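Local structure of cellulase (Uncultured bacterium, 6XSO) at residues 29-34 with 370-375; 66-71 with 107-112; 272-277 with 318-323; 307-312 with 333-338. The protein probably hydrolyses internal beta-1,4 bonds of cellulose and related plant polysaccharides such as xylan, as a broad-specificity endoglucanase of glycoside hydrolase family 5, subfamily 4. All blocks are in the same frame, centred on the assembly; numbering follows the deposited sequence. Where two conformers were deposited one is given.

Contact 1: residues 29-34 with 370-375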
loop_
_atom_site.group_PDB
_atom_site.type_symbol
_atom_site.label_atom_id
_atom_site.label_comp_id
_atom_site.label_asym_id
_atom_site.label_seq_id
_atom_site.Cartn_x
_atom_site.Cartn_y
_atom_site.Cartn_z
ATOM N N MET A 29 3.594 0.030 13.804
ATOM C CA MET A 29 3.708 1.050 12.770
ATOM C C MET A 29 3.148 2.403 13.209
ATOM O O MET A 29 3.560 3.441 12.674
ATOM C CB MET A 29 2.944 0.622 11.528
ATOM C CG MET A 29 3.623 -0.454 10.716
ATOM S SD MET A 29 2.546 -1.175 9.463
ATOM C CE MET A 29 3.626 -2.448 8.796
ATOM N N GLY A 30 2.253 2.434 14.189
ATOM C CA GLY A 30 1.687 3.715 14.586
ATOM C C GLY A 30 0.823 4.290 13.476
ATOM O O GLY A 30 -0.028 3.603 12.898
ATOM N N VAL A 31 1.046 5.572 13.179
ATOM C CA VAL A 31 0.416 6.228 12.040
ATOM C C VAL A 31 1.450 6.384 10.936
ATOM O O VAL A 31 2.589 6.781 11.193
ATOM C CB VAL A 31 -0.230 7.590 12.359
ATOM C CG1 VAL A 31 -1.546 7.369 13.065
ATOM C CG2 VAL A 31 0.711 8.490 13.141
ATOM N N GLY A 32 1.023 6.090 9.704
ATOM C CA GLY A 32 1.895 6.095 8.550
ATOM C C GLY A 32 1.500 7.135 7.512
ATOM O O GLY A 32 0.445 7.769 7.588
ATOM N N TRP A 33 2.363 7.265 6.501
ATOM C CA TRP A 33 2.183 8.207 5.412
ATOM C C TRP A 33 2.702 7.566 4.138
ATOM O O TRP A 33 3.636 6.759 4.181
ATOM C CB TRP A 33 3.003 9.455 5.666
ATOM C CG TRP A 33 2.859 10.539 4.630
ATOM C CD1 TRP A 33 1.718 11.216 4.284
ATOM C CD2 TRP A 33 3.906 11.082 3.822
ATOM N NE1 TRP A 33 2.000 12.158 3.322
ATOM C CE2 TRP A 33 3.337 12.090 3.021
ATOM C CE3 TRP A 33 5.278 10.828 3.715
ATOM C CZ2 TRP A 33 4.095 12.841 2.125
ATOM C CZ3 TRP A 33 6.020 11.570 2.816
ATOM C CH2 TRP A 33 5.432 12.560 2.038
ATOM N N ASN A 34 2.092 7.947 3.006
ATOM C CA ASN A 34 2.501 7.499 1.679
ATOM C C ASN A 34 3.341 8.557 0.974
ATOM O O ASN A 34 2.887 9.691 0.781
ATOM C CB ASN A 34 1.296 7.251 0.763
ATOM C CG ASN A 34 0.651 5.949 0.996
ATOM O OD1 ASN A 34 1.008 4.946 0.393
ATOM N ND2 ASN A 34 -0.349 5.947 1.866
ATOM N N GLU A 370 -0.324 17.202 12.218
ATOM C CA GLU A 370 -0.399 17.169 13.671
ATOM C C GLU A 370 -1.681 16.493 14.126
ATOM O O GLU A 370 -1.680 15.758 15.118
ATOM C CB GLU A 370 -0.305 18.584 14.253
ATOM C CG GLU A 370 -0.341 18.567 15.773
ATOM C CD GLU A 370 0.143 19.851 16.424
ATOM O OE1 GLU A 370 0.377 20.849 15.710
ATOM O OE2 GLU A 370 0.284 19.849 17.665
ATOM N N ARG A 371 -2.783 16.726 13.407
ATOM C CA ARG A 371 -4.054 16.127 13.798
ATOM C C ARG A 371 -3.994 14.606 13.727
ATOM O O ARG A 371 -4.486 13.917 14.629
ATOM C CB ARG A 371 -5.184 16.641 12.906
ATOM C CG ARG A 371 -6.585 16.371 13.455
ATOM C CD ARG A 371 -6.979 17.406 14.519
ATOM N NE ARG A 371 -8.297 17.093 15.034
ATOM C CZ ARG A 371 -9.203 17.990 15.382
ATOM N NH1 ARG A 371 -8.932 19.290 15.290
ATOM N NH2 ARG A 371 -10.389 17.569 15.797
ATOM N N ILE A 372 -3.402 14.065 12.658
ATOM C CA ILE A 372 -3.266 12.618 12.519
ATOM C C ILE A 372 -2.400 12.045 13.637
ATOM O O ILE A 372 -2.758 11.048 14.285
ATOM C CB ILE A 372 -2.701 12.282 11.126
ATOM C CG1 ILE A 372 -3.685 12.654 10.018
ATOM C CG2 ILE A 372 -2.307 10.808 11.064
ATOM C CD1 ILE A 372 -3.039 12.726 8.642
ATOM N N ALA A 373 -1.246 12.668 13.890
ATOM C CA ALA A 373 -0.344 12.153 14.910
ATOM C C ALA A 373 -0.996 12.184 16.288
ATOM O O ALA A 373 -0.907 11.211 17.045
ATOM C CB ALA A 373 0.955 12.963 14.926
ATOM N N LYS A 374 -1.643 13.300 16.637
ATOM C CA LYS A 374 -2.265 13.407 17.952
ATOM C C LYS A 374 -3.460 12.476 18.098
ATOM O O LYS A 374 -3.793 12.085 19.230
ATOM C CB LYS A 374 -2.695 14.847 18.201
ATOM C CG LYS A 374 -1.571 15.722 18.716
ATOM C CD LYS A 374 -2.060 17.130 19.107
ATOM C CE LYS A 374 -3.128 17.112 20.197
ATOM N NZ LYS A 374 -3.229 18.434 20.909
ATOM N N ALA A 375 -4.130 12.143 16.990
ATOM C CA ALA A 375 -5.268 11.230 17.045
ATOM C C ALA A 375 -4.827 9.857 17.516
ATOM O O ALA A 375 -5.616 9.130 18.124
ATOM C CB ALA A 375 -5.945 11.109 15.676
#

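Contact 2: residues 66-71 with 107-112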
loop_
_atom_site.group_PDB
_atom_site.type_symbol
_atom_site.label_atom_id
_atom_site.label_comp_id
_atom_site.label_asym_id
_atom_site.label_seq_id
_atom_site.Cartn_x
_atom_site.Cartn_y
_atom_site.Cartn_z
ATOM N N GLU A 66 15.977 14.109 4.756
ATOM C CA GLU A 66 15.479 14.991 5.802
ATOM C C GLU A 66 13.960 14.949 5.897
ATOM O O GLU A 66 13.403 15.110 6.992
ATOM C CB GLU A 66 15.980 16.404 5.527
ATOM C CG GLU A 66 17.469 16.599 5.774
ATOM C CD GLU A 66 18.413 15.921 4.776
ATOM O OE1 GLU A 66 18.076 15.739 3.571
ATOM O OE2 GLU A 66 19.532 15.588 5.225
ATOM N N LEU A 67 13.276 14.753 4.770
ATOM C CA LEU A 67 11.824 14.616 4.794
ATOM C C LEU A 67 11.375 13.596 5.836
ATOM O O LEU A 67 10.381 13.806 6.536
ATOM C CB LEU A 67 11.318 14.189 3.412
ATOM C CG LEU A 67 9.841 13.835 3.290
ATOM C CD1 LEU A 67 8.939 15.029 3.568
ATOM C CD2 LEU A 67 9.582 13.253 1.869
ATOM N N PHE A 68 12.075 12.471 5.939
ATOM C CA PHE A 68 11.631 11.415 6.842
ATOM C C PHE A 68 12.024 11.694 8.286
ATOM O O PHE A 68 11.305 11.266 9.196
ATOM C CB PHE A 68 12.091 10.061 6.318
ATOM C CG PHE A 68 11.542 9.755 4.944
ATOM C CD1 PHE A 68 10.174 9.676 4.733
ATOM C CD2 PHE A 68 12.388 9.637 3.861
ATOM C CE1 PHE A 68 9.669 9.424 3.466
ATOM C CE2 PHE A 68 11.882 9.388 2.594
ATOM C CZ PHE A 68 10.530 9.288 2.403
ATOM N N LYS A 69 13.134 12.398 8.514
ATOM C CA LYS A 69 13.420 12.920 9.851
ATOM C C LYS A 69 12.264 13.780 10.329
ATOM O O LYS A 69 11.804 13.647 11.470
ATOM C CB LYS A 69 14.718 13.716 9.821
ATOM C CG LYS A 69 15.140 14.357 11.165
ATOM C CD LYS A 69 16.477 15.113 11.020
ATOM C CE LYS A 69 16.944 15.753 12.335
ATOM N NZ LYS A 69 15.982 16.803 12.739
ATOM N N MET A 70 11.752 14.639 9.449
ATOM C CA MET A 70 10.629 15.503 9.805
ATOM C C MET A 70 9.378 14.686 10.110
ATOM O O MET A 70 8.681 14.943 11.101
ATOM C CB MET A 70 10.360 16.483 8.658
ATOM C CG MET A 70 9.291 17.515 8.984
ATOM S SD MET A 70 8.950 18.614 7.594
ATOM C CE MET A 70 8.005 17.546 6.520
ATOM N N MET A 71 9.063 13.704 9.260
ATOM C CA MET A 71 7.895 12.860 9.500
ATOM C C MET A 71 8.008 12.142 10.839
ATOM O O MET A 71 7.053 12.104 11.626
ATOM C CB MET A 71 7.751 11.845 8.360
ATOM C CG MET A 71 7.283 12.461 7.063
ATOM S SD MET A 71 5.525 12.865 7.140
ATOM C CE MET A 71 5.375 13.894 5.675
ATOM N N VAL A 107 14.338 3.679 0.582
ATOM C CA VAL A 107 14.084 2.795 1.719
ATOM C C VAL A 107 15.053 3.099 2.854
ATOM O O VAL A 107 14.652 3.187 4.023
ATOM C CB VAL A 107 14.168 1.327 1.268
ATOM C CG1 VAL A 107 14.110 0.400 2.453
ATOM C CG2 VAL A 107 13.038 1.053 0.280
ATOM N N ASP A 108 16.342 3.265 2.523
ATOM C CA ASP A 108 17.340 3.595 3.525
ATOM C C ASP A 108 16.984 4.888 4.243
ATOM O O ASP A 108 17.158 4.995 5.464
ATOM C CB ASP A 108 18.718 3.717 2.866
ATOM C CG ASP A 108 19.309 2.370 2.484
ATOM O OD1 ASP A 108 18.861 1.330 3.023
ATOM O OD2 ASP A 108 20.243 2.340 1.634
ATOM N N TYR A 109 16.475 5.881 3.507
ATOM C CA TYR A 109 16.118 7.143 4.146
ATOM C C TYR A 109 15.060 6.915 5.219
ATOM O O TYR A 109 15.045 7.596 6.257
ATOM C CB TYR A 109 15.511 8.112 3.131
ATOM C CG TYR A 109 16.366 8.588 1.984
ATOM C CD1 TYR A 109 17.749 8.483 1.997
ATOM C CD2 TYR A 109 15.765 9.190 0.890
ATOM C CE1 TYR A 109 18.507 8.944 0.922
ATOM C CE2 TYR A 109 16.506 9.658 -0.173
ATOM C CZ TYR A 109 17.869 9.513 -0.167
ATOM O OH TYR A 109 18.619 9.970 -1.241
ATOM N N VAL A 110 14.125 6.000 4.953
ATOM C CA VAL A 110 13.031 5.745 5.879
ATOM C C VAL A 110 13.519 4.983 7.101
ATOM O O VAL A 110 13.275 5.379 8.249
ATOM C CB VAL A 110 11.902 4.981 5.166
ATOM C CG1 VAL A 110 10.853 4.562 6.168
ATOM C CG2 VAL A 110 11.295 5.810 4.037
ATOM N N VAL A 111 14.224 3.873 6.880
ATOM C CA VAL A 111 14.622 3.042 8.007
ATOM C C VAL A 111 15.714 3.711 8.832
ATOM O O VAL A 111 15.916 3.341 9.998
ATOM C CB VAL A 111 14.973 1.606 7.563
ATOM C CG1 VAL A 111 13.771 0.938 6.888
ATOM C CG2 VAL A 111 16.178 1.597 6.674
ATOM N N ALA A 112 16.403 4.716 8.276
ATOM C CA ALA A 112 17.354 5.492 9.060
ATOM C C ALA A 112 16.691 6.186 10.235
ATOM O O ALA A 112 17.381 6.500 11.211
ATOM C CB ALA A 112 18.008 6.555 8.183
#

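Contact 3: residues 272-277 with 318-323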
loop_
_atom_site.group_PDB
_atom_site.type_symbol
_atom_site.label_atom_id
_atom_site.label_comp_id
_atom_site.label_asym_id
_atom_site.label_seq_id
_atom_site.Cartn_x
_atom_site.Cartn_y
_atom_site.Cartn_z
ATOM N N PRO A 272 -13.363 7.362 2.441
ATOM C CA PRO A 272 -14.796 7.512 2.719
ATOM C C PRO A 272 -15.316 8.884 2.325
ATOM O O PRO A 272 -14.605 9.887 2.385
ATOM C CB PRO A 272 -14.886 7.336 4.240
ATOM C CG PRO A 272 -13.618 6.690 4.652
ATOM C CD PRO A 272 -12.573 7.072 3.644
ATOM N N THR A 273 -16.603 8.930 2.009
ATOM C CA THR A 273 -17.268 10.195 1.744
ATOM C C THR A 273 -17.712 10.823 3.061
ATOM O O THR A 273 -18.403 10.185 3.863
ATOM C CB THR A 273 -18.474 9.961 0.840
ATOM O OG1 THR A 273 -18.061 9.381 -0.408
ATOM C CG2 THR A 273 -19.161 11.268 0.540
ATOM N N ILE A 274 -17.299 12.068 3.293
ATOM C CA ILE A 274 -17.769 12.823 4.448
ATOM C C ILE A 274 -18.633 14.010 4.053
ATOM O O ILE A 274 -19.448 14.459 4.871
ATOM C CB ILE A 274 -16.617 13.264 5.375
ATOM C CG1 ILE A 274 -15.703 14.288 4.704
ATOM C CG2 ILE A 274 -15.831 12.046 5.853
ATOM C CD1 ILE A 274 -14.698 14.958 5.687
ATOM N N ALA A 275 -18.514 14.512 2.832
ATOM C CA ALA A 275 -19.337 15.641 2.420
ATOM C C ALA A 275 -20.813 15.267 2.419
ATOM O O ALA A 275 -21.204 14.206 1.923
ATOM C CB ALA A 275 -18.897 16.104 1.033
ATOM N N GLY A 276 -21.634 16.144 2.984
ATOM C CA GLY A 276 -23.059 15.920 3.072
ATOM C C GLY A 276 -23.493 15.060 4.231
ATOM O O GLY A 276 -24.688 14.761 4.345
ATOM N N LYS A 277 -22.570 14.658 5.095
ATOM C CA LYS A 277 -22.872 13.798 6.223
ATOM C C LYS A 277 -22.604 14.512 7.540
ATOM O O LYS A 277 -21.757 15.410 7.630
ATOM C CB LYS A 277 -22.025 12.528 6.179
ATOM C CG LYS A 277 -22.307 11.649 4.976
ATOM C CD LYS A 277 -21.466 10.406 4.996
ATOM C CE LYS A 277 -21.707 9.572 3.741
ATOM N NZ LYS A 277 -20.837 8.366 3.714
ATOM N N GLU A 318 -12.110 20.803 -5.358
ATOM C CA GLU A 318 -12.326 21.332 -4.014
ATOM C C GLU A 318 -12.229 20.160 -3.045
ATOM O O GLU A 318 -13.108 19.291 -3.029
ATOM C CB GLU A 318 -13.690 22.014 -3.904
ATOM C CG GLU A 318 -13.870 22.782 -2.595
ATOM C CD GLU A 318 -15.297 23.272 -2.359
ATOM O OE1 GLU A 318 -16.259 22.535 -2.677
ATOM O OE2 GLU A 318 -15.456 24.395 -1.831
ATOM N N THR A 319 -11.159 20.114 -2.262
ATOM C CA THR A 319 -10.978 19.009 -1.344
ATOM C C THR A 319 -11.780 19.261 -0.068
ATOM O O THR A 319 -12.268 20.372 0.177
ATOM C CB THR A 319 -9.519 18.864 -0.952
ATOM O OG1 THR A 319 -9.126 20.028 -0.205
ATOM C CG2 THR A 319 -8.628 18.703 -2.177
ATOM N N ASP A 320 -11.927 18.207 0.749
ATOM C CA ASP A 320 -12.562 18.395 2.054
ATOM C C ASP A 320 -11.659 19.162 3.013
ATOM O O ASP A 320 -12.156 19.842 3.916
ATOM C CB ASP A 320 -12.960 17.050 2.653
ATOM C CG ASP A 320 -14.035 16.361 1.862
ATOM O OD1 ASP A 320 -14.961 17.040 1.377
ATOM O OD2 ASP A 320 -13.934 15.134 1.681
ATOM N N TYR A 321 -10.343 19.095 2.828
ATOM C CA TYR A 321 -9.444 19.910 3.647
ATOM C C TYR A 321 -9.740 21.399 3.489
ATOM O O TYR A 321 -9.671 22.171 4.462
ATOM C CB TYR A 321 -8.002 19.566 3.237
ATOM C CG TYR A 321 -6.947 20.362 3.929
ATOM C CD1 TYR A 321 -6.516 20.015 5.203
ATOM C CD2 TYR A 321 -6.374 21.471 3.318
ATOM C CE1 TYR A 321 -5.542 20.751 5.847
ATOM C CE2 TYR A 321 -5.397 22.211 3.958
ATOM C CZ TYR A 321 -4.983 21.839 5.223
ATOM O OH TYR A 321 -4.006 22.561 5.865
ATOM N N ASP A 322 -10.080 21.826 2.274
ATOM C CA ASP A 322 -10.417 23.216 2.022
ATOM C C ASP A 322 -11.867 23.524 2.379
ATOM O O ASP A 322 -12.152 24.563 2.986
ATOM C CB ASP A 322 -10.169 23.547 0.547
ATOM C CG ASP A 322 -8.692 23.734 0.226
ATOM O OD1 ASP A 322 -7.906 24.045 1.148
ATOM O OD2 ASP A 322 -8.319 23.574 -0.954
ATOM N N ALA A 323 -12.788 22.628 2.033
ATOM C CA ALA A 323 -14.203 22.965 2.102
ATOM C C ALA A 323 -14.847 22.688 3.451
ATOM O O ALA A 323 -15.846 23.342 3.781
ATOM C CB ALA A 323 -14.988 22.189 1.044
HETATM O O HOH W 1 -16.108 13.573 1.208
#

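Contact 4: residues 307-312 with 333-338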
loop_
_atom_site.group_PDB
_atom_site.type_symbol
_atom_site.label_atom_id
_atom_site.label_comp_id
_atom_site.label_asym_id
_atom_site.label_seq_id
_atom_site.Cartn_x
_atom_site.Cartn_y
_atom_site.Cartn_z
ATOM N N GLY A 307 -3.710 0.877 3.822
ATOM C CA GLY A 307 -2.462 1.388 3.287
ATOM C C GLY A 307 -2.575 2.692 2.554
ATOM O O GLY A 307 -1.545 3.269 2.197
ATOM N N GLU A 308 -3.798 3.134 2.275
ATOM C CA GLU A 308 -4.048 4.487 1.817
ATOM C C GLU A 308 -5.373 4.921 2.405
ATOM O O GLU A 308 -6.335 4.153 2.391
ATOM C CB GLU A 308 -4.219 4.599 0.295
ATOM C CG GLU A 308 -3.032 4.130 -0.520
ATOM C CD GLU A 308 -3.249 4.231 -2.011
ATOM O OE1 GLU A 308 -4.226 4.894 -2.450
ATOM O OE2 GLU A 308 -2.397 3.677 -2.749
ATOM N N TRP A 309 -5.418 6.152 2.921
ATOM C CA TRP A 309 -6.697 6.758 3.257
ATOM C C TRP A 309 -6.613 8.272 3.161
ATOM O O TRP A 309 -5.533 8.870 3.190
ATOM C CB TRP A 309 -7.184 6.362 4.651
ATOM C CG TRP A 309 -6.338 6.944 5.785
ATOM C CD1 TRP A 309 -5.062 6.575 6.121
ATOM C CD2 TRP A 309 -6.713 7.971 6.716
ATOM N NE1 TRP A 309 -4.619 7.313 7.199
ATOM C CE2 TRP A 309 -5.612 8.169 7.581
ATOM C CE3 TRP A 309 -7.862 8.742 6.897
ATOM C CZ2 TRP A 309 -5.635 9.093 8.614
ATOM C CZ3 TRP A 309 -7.888 9.658 7.942
ATOM C CH2 TRP A 309 -6.779 9.823 8.779
ATOM N N SER A 310 -7.800 8.865 3.033
ATOM C CA SER A 310 -8.099 10.294 3.083
ATOM C C SER A 310 -9.625 10.314 2.961
ATOM O O SER A 310 -10.287 9.333 3.327
ATOM C CB SER A 310 -7.377 11.093 2.018
ATOM O OG SER A 310 -7.669 12.479 2.211
ATOM N N THR A 311 -10.209 11.391 2.450
ATOM C CA THR A 311 -11.637 11.404 2.170
ATOM C C THR A 311 -11.853 11.284 0.670
ATOM O O THR A 311 -10.914 11.346 -0.125
ATOM C CB THR A 311 -12.314 12.678 2.670
ATOM O OG1 THR A 311 -11.818 13.786 1.907
ATOM C CG2 THR A 311 -12.051 12.876 4.140
ATOM N N SER A 312 -13.122 11.145 0.285
ATOM C CA SER A 312 -13.451 10.905 -1.111
ATOM C C SER A 312 -13.085 12.074 -2.012
ATOM O O SER A 312 -12.948 11.885 -3.221
ATOM C CB SER A 312 -14.948 10.624 -1.240
ATOM O OG SER A 312 -15.705 11.779 -0.901
ATOM N N ASP A 333 -9.809 12.110 13.564
ATOM C CA ASP A 333 -9.702 11.686 14.953
ATOM C C ASP A 333 -10.326 10.310 15.143
ATOM O O ASP A 333 -9.744 9.424 15.779
ATOM C CB ASP A 333 -10.456 12.668 15.858
ATOM C CG ASP A 333 -9.761 14.005 16.027
ATOM O OD1 ASP A 333 -8.623 14.181 15.579
ATOM O OD2 ASP A 333 -10.387 14.908 16.635
ATOM N N ASP A 334 -11.545 10.136 14.629
ATOM C CA ASP A 334 -12.294 8.903 14.871
ATOM C C ASP A 334 -11.757 7.741 14.039
ATOM O O ASP A 334 -11.740 6.594 14.508
ATOM C CB ASP A 334 -13.776 9.146 14.594
ATOM C CG ASP A 334 -14.606 7.881 14.739
ATOM O OD1 ASP A 334 -14.884 7.495 15.904
ATOM O OD2 ASP A 334 -14.963 7.301 13.681
ATOM N N PHE A 335 -11.359 8.005 12.790
ATOM C CA PHE A 335 -10.845 6.953 11.910
ATOM C C PHE A 335 -9.580 6.345 12.493
ATOM O O PHE A 335 -9.460 5.119 12.616
ATOM C CB PHE A 335 -10.571 7.568 10.535
ATOM C CG PHE A 335 -10.246 6.567 9.456
ATOM C CD1 PHE A 335 -11.254 5.988 8.720
ATOM C CD2 PHE A 335 -8.932 6.247 9.160
ATOM C CE1 PHE A 335 -10.951 5.086 7.714
ATOM C CE2 PHE A 335 -8.632 5.352 8.142
ATOM C CZ PHE A 335 -9.639 4.759 7.445
ATOM N N VAL A 336 -8.642 7.200 12.911
ATOM C CA VAL A 336 -7.404 6.710 13.507
ATOM C C VAL A 336 -7.700 5.952 14.788
ATOM O O VAL A 336 -7.117 4.893 15.038
ATOM C CB VAL A 336 -6.420 7.875 13.726
ATOM C CG1 VAL A 336 -5.229 7.440 14.576
ATOM C CG2 VAL A 336 -5.935 8.381 12.356
ATOM N N ALA A 337 -8.603 6.482 15.621
ATOM C CA ALA A 337 -8.927 5.842 16.890
ATOM C C ALA A 337 -9.589 4.486 16.678
ATOM O O ALA A 337 -9.253 3.509 17.365
ATOM C CB ALA A 337 -9.849 6.733 17.719
ATOM N N GLN A 338 -10.565 4.414 15.771
ATOM C CA GLN A 338 -11.240 3.132 15.570
ATOM C C GLN A 338 -10.266 2.094 15.022
ATOM O O GLN A 338 -10.293 0.926 15.430
ATOM C CB GLN A 338 -12.471 3.286 14.667
ATOM C CG GLN A 338 -13.631 4.064 15.272
ATOM C CD GLN A 338 -14.957 3.710 14.614
ATOM O OE1 GLN A 338 -15.292 2.537 14.458
ATOM N NE2 GLN A 338 -15.708 4.728 14.215
#

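Contact 1: residues 29-34 with 370-375
Val-31, next after Gly-30 with its positive phi, faces the last helix of the chain and meets Ile-372 and Ala-373. Its CA is 6.6 Å from the CA of Ala-373. The branch point Val-31 CB lies 4.0 Å from Ile-372 CG2. The Val-31 methyls divide the helix surface between them. CG1 also borders Ile-372 CG2, at 4.1 Å. CG2 turns to Ala-373, with 4.2 Å to its CA. On the helix side, Ile-372 CG2 stands anti to its backbone N, with CG1 beside that N (chi1 -66°), and is the branch that meets the valine. Phe-76 touches both Val-31 and Ile-372. No polar group bonds across; the join is purely apolar. Past Val-31, Gly-32 pairs through its backbone with Thr-346 and Tyr-348 of the last strand, while Trp-33 pairs on the other flank with Ala-78 and Arg-80 and packs its ring on helix 66-73. This places the first strand between the second and the eighth, with the C-terminal helix 366-377 laid over it, which is the closure of a (beta/alpha)8 TIM barrel.

Contact 2: residues 66-71 with 107-112
Helix 66-73 and helix 97-111 come together in segments 66-71 and 107-112, at Phe-68 and Val-110, whose CA atoms are 5.9 Å apart. That spacing is short, and Phe-68 CB also comes within 3.8 Å of the carbonyl oxygen Tyr-109 O. The Phe-68 ring does most of the work. Its CG stands beside the backbone N (chi1 -60°), which sends the ring across the gap towards the second helix. Val-110 CG2 sits over the middle of one ring face, 3.8 Å from the centroid and only 4° off the ring normal. This is a CH-pi contact in which one methyl touches all six ring carbons about equally. The opposite face is met near its rim by Leu-67 CD2 of the same helix. Tyr-109 approaches obliquely, with its CB 3.6 Å from Phe-68 CD2. The tyrosine ring then runs on past Phe-68, so that Phe-68 CE2 lies at its edge. The hydroxyl at the far end bonds to Arg-102. On the barrel side, Ile-79 of strand 78-81 touches both Phe-68 and Val-110, so these two helices share a strand of the barrel wall. With an alanine in place of Phe-68, a gap would probably open between the helices, leaving Val-110 CG2 without the ring face it rests on. No hydrogen bond or salt bridge spans the two segments. Their hold therefore rests on fit and dispersion, with polar groups such as the Tyr-109 hydroxyl and the Asp-108 carboxylate turned to other partners.

Contact 3: residues 272-277 with 318-323
Ile-274 lays its outer chain along the carboxylate of Asp-320. Its CG1 stands between the backbone N and the carbonyl carbon (chi1 67°), which puts it 3.6 Å from Asp-320 OD2. Its CD1 is 4.1 Å from Asp-320 CB. The two side chains run past each other in opposite directions. Ala-275 adds its methyl on the other oxygen, with CB 4.1 Å from Asp-320 OD1. One water joins the segments. It accepts from Ile-274 N at 2.8 Å and donates to Asp-320 OD2 at 2.7 Å. The same OD2 bonds to Thr-311, while OD1 takes a salt bridge from Arg-324 and a bond from Asn-313. Were Asp-320 an alanine, Arg-324 would probably lose this counter-charge and the bridging water its acceptor. Each segment is also shaped from within. Residues 274-277 form a type II beta turn with Gly-276 at positive phi. Thr-319 is the N-cap of helix 320-323, its OG1 accepting from Asp-322 N at 3.2 Å. A bound malate lies about 6 Å from the side chain of Ala-275. The contact thus joins the loop after the sixth strand to the short helix 320-323, which follows the seventh. A buried carboxylate is held there by several polar partners, and Arg-324 is likely to favour its ionised form.

Contact 4: residues 307-312 with 333-338
Segment 307-312 ends a barrel strand and helical segment 333-338 runs outside it, the nearest CA atoms, those of Trp-309 and Phe-335, being 9.6 Å apart. This is the seventh strand of the TIM barrel meeting helix 325-341, which follows it in the chain. At that spacing large side chains must fill the gap. Trp-309 and Phe-335 do so with an offset stack. The six-membered ring of Trp-309 and the Phe-335 ring have centroids 4.6 Å apart, and their planes are tilted by 19°. The CD2-CE2 side of the phenyl lies over one face of the indole, offset toward its rim. Phe-335 CD2 lies 3.5 Å from Trp-309 CE3, and Phe-335 CE2 lies 3.5 Å from Trp-309 CD2. The indole reaches the helix because its CG stands between the backbone N and the carbonyl carbon (chi1 68°). Tyr-348 of the neighbouring strand meets Trp-309 edge-to-face, and Thr-346 touches both stacked residues. The far end of the indole is taken by Val-336, whose side chain crosses it at about a right angle. Its methyl CG2 rests 3.8 Å from Trp-309 CZ2.

How the contacts relate
From the N terminus, contact 1 opens on the first barrel strand and closes only near the C terminus, so the other three lie within its span. Contact 2 closes first, across the stretch that holds strand 78-81, and pairs the helices before and after that strand. Contacts 3 and 4 come later and cross, their segments alternating along the chain. Contact 3 joins the loop after the sixth strand to helix 320-323; contact 4 joins the end of the seventh strand to helix 325-341. The two touch through Pro-272 O and Ser-312 N. Contact 1 touches contact 4 through the Arg-371 to Asp-333 salt bridge, and contact 2 through Trp-33 and Met-71. Contact 2 stands apart from 3 and 4.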